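Local coordinates for protein lactate dehydrogenase, adjacent gene encodes predicted malate dehydrogenase (Cryptosporidium parvum, PDB 4ND2) that probably interconverts pyruvate and (S)-lactate with NADH and NAD(+) as cofactors, and binds pyruvate together with an acetylpyridine analogue of the dinucleotide, at residues 30-35 and 68-73; 263-268 and 272-277. All blocks are in the same frame, centred on the assembly; numbering follows the deposited sequence.

Contact 1 (30-35 and 68-73); sequences DVVLFD and ADISGS. With A3D (3-acetylpyridine adenine dinucleotide), chain C.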
loop_
_atom_site.group_PDB
_atom_site.type_symbol
_atom_site.label_atom_id
_atom_site.label_comp_id
_atom_site.label_asym_id
_atom_site.label_seq_id
_atom_site.Cartn_x
_atom_site.Cartn_y
_atom_site.Cartn_z
ATOM N N ASP A 30 5.107 -1.421 16.166
ATOM C CA ASP A 30 5.881 -2.532 16.709
ATOM C C ASP A 30 4.903 -3.464 17.407
ATOM O O ASP A 30 3.858 -3.025 17.893
ATOM C CB ASP A 30 6.921 -2.047 17.722
ATOM C CG ASP A 30 8.080 -1.306 17.077
ATOM O OD1 ASP A 30 8.272 -1.388 15.843
ATOM O OD2 ASP A 30 8.821 -0.643 17.829
ATOM N N VAL A 31 5.250 -4.745 17.470
ATOM C CA VAL A 31 4.379 -5.750 18.061
ATOM C C VAL A 31 5.092 -6.508 19.180
ATOM O O VAL A 31 6.246 -6.903 19.029
ATOM C CB VAL A 31 3.905 -6.764 17.000
ATOM C CG1 VAL A 31 3.029 -7.838 17.634
ATOM C CG2 VAL A 31 3.158 -6.049 15.883
ATOM N N VAL A 32 4.392 -6.699 20.296
ATOM C CA VAL A 32 4.832 -7.608 21.349
ATOM C C VAL A 32 3.853 -8.775 21.405
ATOM O O VAL A 32 2.692 -8.598 21.777
ATOM C CB VAL A 32 4.891 -6.912 22.724
ATOM C CG1 VAL A 32 5.281 -7.903 23.816
ATOM C CG2 VAL A 32 5.871 -5.750 22.681
ATOM N N LEU A 33 4.322 -9.956 21.009
ATOM C CA LEU A 33 3.536 -11.182 21.113
ATOM C C LEU A 33 3.741 -11.796 22.497
ATOM O O LEU A 33 4.835 -12.265 22.816
ATOM C CB LEU A 33 3.946 -12.189 20.032
ATOM C CG LEU A 33 3.296 -12.036 18.656
ATOM C CD1 LEU A 33 4.095 -12.784 17.599
ATOM C CD2 LEU A 33 1.851 -12.521 18.678
ATOM N N PHE A 34 2.689 -11.779 23.312
ATOM C CA PHE A 34 2.731 -12.347 24.658
ATOM C C PHE A 34 2.035 -13.704 24.683
ATOM O O PHE A 34 0.974 -13.878 24.083
ATOM C CB PHE A 34 2.058 -11.400 25.661
ATOM C CG PHE A 34 2.026 -11.927 27.073
ATOM C CD1 PHE A 34 2.989 -11.538 27.996
ATOM C CD2 PHE A 34 1.033 -12.814 27.483
ATOM C CE1 PHE A 34 2.964 -12.025 29.296
ATOM C CE2 PHE A 34 1.005 -13.303 28.780
ATOM C CZ PHE A 34 1.971 -12.907 29.688
ATOM N N ASP A 35 2.634 -14.664 25.383
ATOM C CA ASP A 35 1.975 -15.938 25.655
ATOM C C ASP A 35 2.600 -16.604 26.876
ATOM O O ASP A 35 3.767 -16.365 27.191
ATOM C CB ASP A 35 2.064 -16.868 24.442
ATOM C CG ASP A 35 0.892 -17.835 24.357
ATOM O OD1 ASP A 35 0.750 -18.698 25.254
ATOM O OD2 ASP A 35 0.116 -17.737 23.379
ATOM N N ALA A 68 5.845 -7.141 31.808
ATOM C CA ALA A 68 6.663 -5.928 31.792
ATOM C C ALA A 68 6.959 -5.459 30.363
ATOM O O ALA A 68 7.103 -4.260 30.119
ATOM C CB ALA A 68 7.959 -6.148 32.560
ATOM N N ASP A 69 7.034 -6.402 29.425
ATOM C CA ASP A 69 7.315 -6.087 28.022
ATOM C C ASP A 69 6.148 -5.436 27.262
ATOM O O ASP A 69 6.348 -4.953 26.149
ATOM C CB ASP A 69 7.786 -7.342 27.269
ATOM C CG ASP A 69 9.182 -7.786 27.679
ATOM O OD1 ASP A 69 9.982 -6.932 28.116
ATOM O OD2 ASP A 69 9.486 -8.994 27.552
ATOM N N ILE A 70 4.944 -5.416 27.836
ATOM C CA ILE A 70 3.824 -4.699 27.204
ATOM C C ILE A 70 3.696 -3.264 27.724
ATOM O O ILE A 70 2.757 -2.554 27.369
ATOM C CB ILE A 70 2.473 -5.455 27.324
ATOM C CG1 ILE A 70 1.842 -5.307 28.713
ATOM C CG2 ILE A 70 2.655 -6.925 26.970
ATOM C CD1 ILE A 70 0.374 -5.680 28.751
ATOM N N SER A 71 4.648 -2.842 28.557
ATOM C CA SER A 71 4.697 -1.471 29.058
ATOM C C SER A 71 4.678 -0.457 27.916
ATOM O O SER A 71 5.368 -0.633 26.914
ATOM C CB SER A 71 5.961 -1.264 29.898
ATOM O OG SER A 71 6.005 0.048 30.422
ATOM N N GLY A 72 3.879 0.595 28.074
ATOM C CA GLY A 72 3.781 1.657 27.070
ATOM C C GLY A 72 3.046 1.278 25.791
ATOM O O GLY A 72 3.143 1.992 24.791
ATOM N N SER A 73 2.309 0.167 25.815
ATOM C CA SER A 73 1.538 -0.266 24.651
ATOM C C SER A 73 0.385 0.700 24.395
ATOM O O SER A 73 -0.347 1.062 25.318
ATOM C CB SER A 73 0.993 -1.685 24.850
ATOM O OG SER A 73 2.036 -2.648 24.820
HETATM P PA A3D C . -5.618 -20.536 19.950
HETATM O O1A A3D C . -4.953 -20.773 18.622
HETATM O O2A A3D C . -5.929 -21.709 20.841
HETATM O O5B A3D C . -4.724 -19.501 20.785
HETATM C C5B A3D C . -4.975 -19.201 22.152
HETATM C C4B A3D C . -3.650 -18.799 22.780
HETATM O O4B A3D C . -3.872 -18.243 24.077
HETATM C C3B A3D C . -2.702 -19.986 22.957
HETATM O O3B A3D C . -1.472 -19.768 22.259
HETATM C C2B A3D C . -2.483 -20.080 24.456
HETATM O O2B A3D C . -1.159 -20.473 24.827
HETATM C C1B A3D C . -2.800 -18.670 24.915
HETATM N N9A A3D C . -3.150 -18.581 26.347
HETATM C C8A A3D C . -3.841 -19.465 27.093
HETATM N N7A A3D C . -3.948 -19.020 28.370
HETATM C C5A A3D C . -3.315 -17.839 28.446
HETATM C C6A A3D C . -3.048 -16.832 29.491
HETATM N N6A A3D C . -3.494 -17.008 30.760
HETATM N N1A A3D C . -2.347 -15.730 29.135
HETATM C C2A A3D C . -1.893 -15.530 27.881
HETATM N N3A A3D C . -2.102 -16.409 26.884
HETATM C C4A A3D C . -2.793 -17.553 27.105
HETATM O O3 A3D C . -7.002 -19.722 19.768
HETATM P PN A3D C . -7.325 -18.695 18.561
HETATM O O1N A3D C . -7.743 -19.490 17.357
HETATM O O2N A3D C . -6.216 -17.686 18.435
HETATM O O5D A3D C . -8.608 -17.933 19.158
HETATM C C5D A3D C . -8.450 -17.107 20.307
HETATM C C4D A3D C . -9.794 -16.662 20.870
HETATM O O4D A3D C . -10.461 -15.811 19.930
HETATM C C3D A3D C . -10.749 -17.817 21.160
HETATM O O3D A3D C . -11.395 -17.605 22.416
HETATM C C2D A3D C . -11.773 -17.747 20.051
HETATM O O2D A3D C . -13.062 -18.244 20.422
HETATM C C1D A3D C . -11.812 -16.251 19.792
HETATM N N1N A3D C . -12.358 -15.888 18.486
HETATM C C2N A3D C . -13.281 -14.916 18.437
HETATM C C3N A3D C . -13.839 -14.525 17.228
HETATM C C7N A3D C . -14.869 -13.438 17.173
HETATM O O7N A3D C . -15.374 -13.181 16.099
HETATM C C8N A3D C . -15.248 -12.683 18.410
HETATM C C4N A3D C . -13.426 -15.150 16.060
HETATM C C5N A3D C . -12.467 -16.149 16.133
HETATM C C6N A3D C . -11.946 -16.504 17.369
#
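Val-32 sets both of its methyl groups against the end of the 3-10 segment, at Asp-69 and Ile-70. The two come up to the backbone O of Asp-69, CG2 at 3.6 Å, and CG1, anti to the backbone N (chi1 177°), also reaches CG2 of Ile-70 at 4.2 Å. This is the tight part; Val-32 also touches Lys-6, and Ile-70 touches Ala-8, both on strand 6-10. The Lys-6 amine bonds to the O of Asp-69. The type II turn from Ile-70 to Ser-73 is pinned at Ile-70 O, which accepts both the backbone N of Ser-73 and its OG (2.7 Å), from one face of the carbonyl plane. Strand 30-34 is the second strand of the NAD-binding Rossmann fold, and the residue just beyond it is the acid that binds the adenine ribose. There Asp-35 takes the sugar in a two-pronged grip, OD1 accepting from O2B at 2.6 Å and OD2 from O3B at 2.8 Å. Between these sites Phe-34 stacks on Tyr-67 and presents its edge, CE2, to C2A of the adenine at 3.8 Å. Looser is the side chain of Asp-69, whose CB is 4.3 Å from Val-32 CG1 and whose OD2 bonds to Thr-64 OG1.

Contact 2 (263-268 and 272-277); sequences NHYGVK and MGVPTI
Tyr-265 lies along strand 270-279, meeting three of its residues in turn. It belongs to the connection between strands 253-261 and 270-279, neighbours in the antiparallel three-stranded sheet of the C-terminal domain, and the type I' turn from His-264 to Val-267 folds this connection back toward the second strand. At the near end of the tyrosine, CB touches CE of Met-272 at 3.7 Å. Halfway along, ring atom CE1 packs on CG1 of Val-274, also at 3.7 Å, the two side chains running past each other in opposite directions. Val-267 meets the same methionine methyl tip to tip, CG2 to CE at 3.9 Å. The thioether reaches both because its chain is extended beyond CG (chi2 174°), carrying CE out from the strand to the turn. Around this apolar first shell, Ile-286 of strand 284-286 touches Tyr-265 and Val-274, and Ile-303 of helix 293-314 packs on Val-267 and Met-272. The turn itself is closed by Val-267 N bonding to His-264 O at 3.2 Å, while His-264 ND1 is tied to Glu-288 OE2. The phenol of Tyr-265 is anchored by bonds with Leu-287 O and Leu-289 N, and the same OH lies 3.3 Å from CD of Pro-275.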
loop_
_atom_site.group_PDB
_atom_site.type_symbol
_atom_site.label_atom_id
_atom_site.label_comp_id
_atom_site.label_asym_id
_atom_site.label_seq_id
_atom_site.Cartn_x
_atom_site.Cartn_y
_atom_site.Cartn_z
ATOM N N ASN A 263 -27.012 5.399 25.974
ATOM C CA ASN A 263 -28.130 6.278 25.607
ATOM C C ASN A 263 -28.658 6.012 24.200
ATOM O O ASN A 263 -29.156 6.920 23.536
ATOM C CB ASN A 263 -27.707 7.744 25.739
ATOM C CG ASN A 263 -27.386 8.134 27.170
ATOM O OD1 ASN A 263 -28.177 7.892 28.084
ATOM N ND2 ASN A 263 -26.226 8.750 27.372
ATOM N N HIS A 264 -28.547 4.762 23.754
ATOM C CA HIS A 264 -28.969 4.374 22.411
ATOM C C HIS A 264 -29.584 2.980 22.438
ATOM O O HIS A 264 -29.327 2.203 23.356
ATOM C CB HIS A 264 -27.781 4.387 21.440
ATOM C CG HIS A 264 -26.871 5.566 21.600
ATOM N ND1 HIS A 264 -27.059 6.751 20.923
ATOM C CD2 HIS A 264 -25.761 5.739 22.357
ATOM C CE1 HIS A 264 -26.106 7.603 21.253
ATOM N NE2 HIS A 264 -25.305 7.013 22.123
ATOM N N TYR A 265 -30.402 2.681 21.430
ATOM C CA TYR A 265 -31.015 1.358 21.250
ATOM C C TYR A 265 -31.816 0.855 22.460
ATOM O O TYR A 265 -31.956 -0.352 22.658
ATOM C CB TYR A 265 -29.950 0.327 20.846
ATOM C CG TYR A 265 -29.228 0.680 19.565
ATOM C CD1 TYR A 265 -27.970 1.272 19.589
ATOM C CD2 TYR A 265 -29.815 0.435 18.326
ATOM C CE1 TYR A 265 -27.311 1.602 18.415
ATOM C CE2 TYR A 265 -29.166 0.762 17.148
ATOM C CZ TYR A 265 -27.914 1.345 17.197
ATOM O OH TYR A 265 -27.271 1.670 16.027
ATOM N N GLY A 266 -32.343 1.783 23.257
ATOM C CA GLY A 266 -33.177 1.443 24.409
ATOM C C GLY A 266 -32.483 0.728 25.559
ATOM O O GLY A 266 -33.148 0.072 26.363
ATOM N N VAL A 267 -31.158 0.851 25.651
ATOM C CA VAL A 267 -30.391 0.231 26.741
ATOM C C VAL A 267 -29.687 1.297 27.574
ATOM O O VAL A 267 -29.376 2.376 27.071
ATOM C CB VAL A 267 -29.360 -0.797 26.219
ATOM C CG1 VAL A 267 -30.069 -1.941 25.513
ATOM C CG2 VAL A 267 -28.340 -0.151 25.288
ATOM N N LYS A 268 -29.428 0.985 28.842
ATOM C CA LYS A 268 -28.880 1.964 29.783
ATOM C C LYS A 268 -27.563 1.513 30.417
ATOM O O LYS A 268 -27.360 1.670 31.621
ATOM C CB LYS A 268 -29.914 2.283 30.868
ATOM C CG LYS A 268 -31.197 2.894 30.327
ATOM C CD LYS A 268 -32.101 3.377 31.451
ATOM C CE LYS A 268 -33.376 4.006 30.909
ATOM N NZ LYS A 268 -34.277 4.460 32.005
ATOM N N MET A 272 -22.547 -4.314 23.894
ATOM C CA MET A 272 -23.106 -5.072 22.777
ATOM C C MET A 272 -22.673 -4.477 21.438
ATOM O O MET A 272 -22.173 -3.354 21.380
ATOM C CB MET A 272 -24.635 -5.112 22.862
ATOM C CG MET A 272 -25.322 -3.778 22.614
ATOM S SD MET A 272 -27.117 -3.934 22.568
ATOM C CE MET A 272 -27.585 -2.269 22.111
ATOM N N GLY A 273 -22.879 -5.238 20.368
ATOM C CA GLY A 273 -22.525 -4.797 19.026
ATOM C C GLY A 273 -23.338 -3.599 18.565
ATOM O O GLY A 273 -24.562 -3.677 18.464
ATOM N N VAL A 274 -22.649 -2.493 18.293
ATOM C CA VAL A 274 -23.270 -1.276 17.768
ATOM C C VAL A 274 -22.302 -0.567 16.823
ATOM O O VAL A 274 -21.092 -0.787 16.911
ATOM C CB VAL A 274 -23.650 -0.289 18.894
ATOM C CG1 VAL A 274 -24.814 -0.827 19.713
ATOM C CG2 VAL A 274 -22.453 0.013 19.792
ATOM N N PRO A 275 -22.825 0.295 15.925
ATOM C CA PRO A 275 -21.929 1.118 15.106
ATOM C C PRO A 275 -21.303 2.252 15.920
ATOM O O PRO A 275 -22.015 3.140 16.391
ATOM C CB PRO A 275 -22.845 1.672 13.999
ATOM C CG PRO A 275 -24.179 1.024 14.184
ATOM C CD PRO A 275 -24.239 0.538 15.597
ATOM N N THR A 276 -19.985 2.202 16.097
ATOM C CA THR A 276 -19.263 3.217 16.857
ATOM C C THR A 276 -18.446 4.101 15.927
ATOM O O THR A 276 -18.232 3.760 14.767
ATOM C CB THR A 276 -18.276 2.582 17.858
ATOM O OG1 THR A 276 -17.188 1.982 17.144
ATOM C CG2 THR A 276 -18.964 1.531 18.718
ATOM N N ILE A 277 -17.997 5.234 16.457
ATOM C CA ILE A 277 -16.944 6.026 15.840
ATOM C C ILE A 277 -15.691 5.818 16.689
ATOM O O ILE A 277 -15.715 6.082 17.890
ATOM C CB ILE A 277 -17.289 7.530 15.811
ATOM C CG1 ILE A 277 -18.621 7.772 15.089
ATOM C CG2 ILE A 277 -16.167 8.328 15.158
ATOM C CD1 ILE A 277 -18.660 7.268 13.662
#

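How the contacts relate
The two contacts illustrate how burial can serve different ends in one chain. Contact 1 belongs to the NAD-binding domain and joins the strand next to the edge of the parallel sheet to the loop leading to strand 75-78; contact 2 belongs to the C-terminal domain and joins a short connection to the antiparallel strand it enters. The centres of contact 1 and contact 2 are 31 Å apart, and the two do not touch. Both are largely buried, yet each keeps partly exposed residues on its loop side. In contact 1 the packing between the segments is aliphatic, and the ribose is bound separately by Asp-35 just past the strand. Contact 2 is apolar across its segments, built round an aromatic ring and a thioether, with the side chain of Met-272 about 13 Å from the bound cofactor analogue.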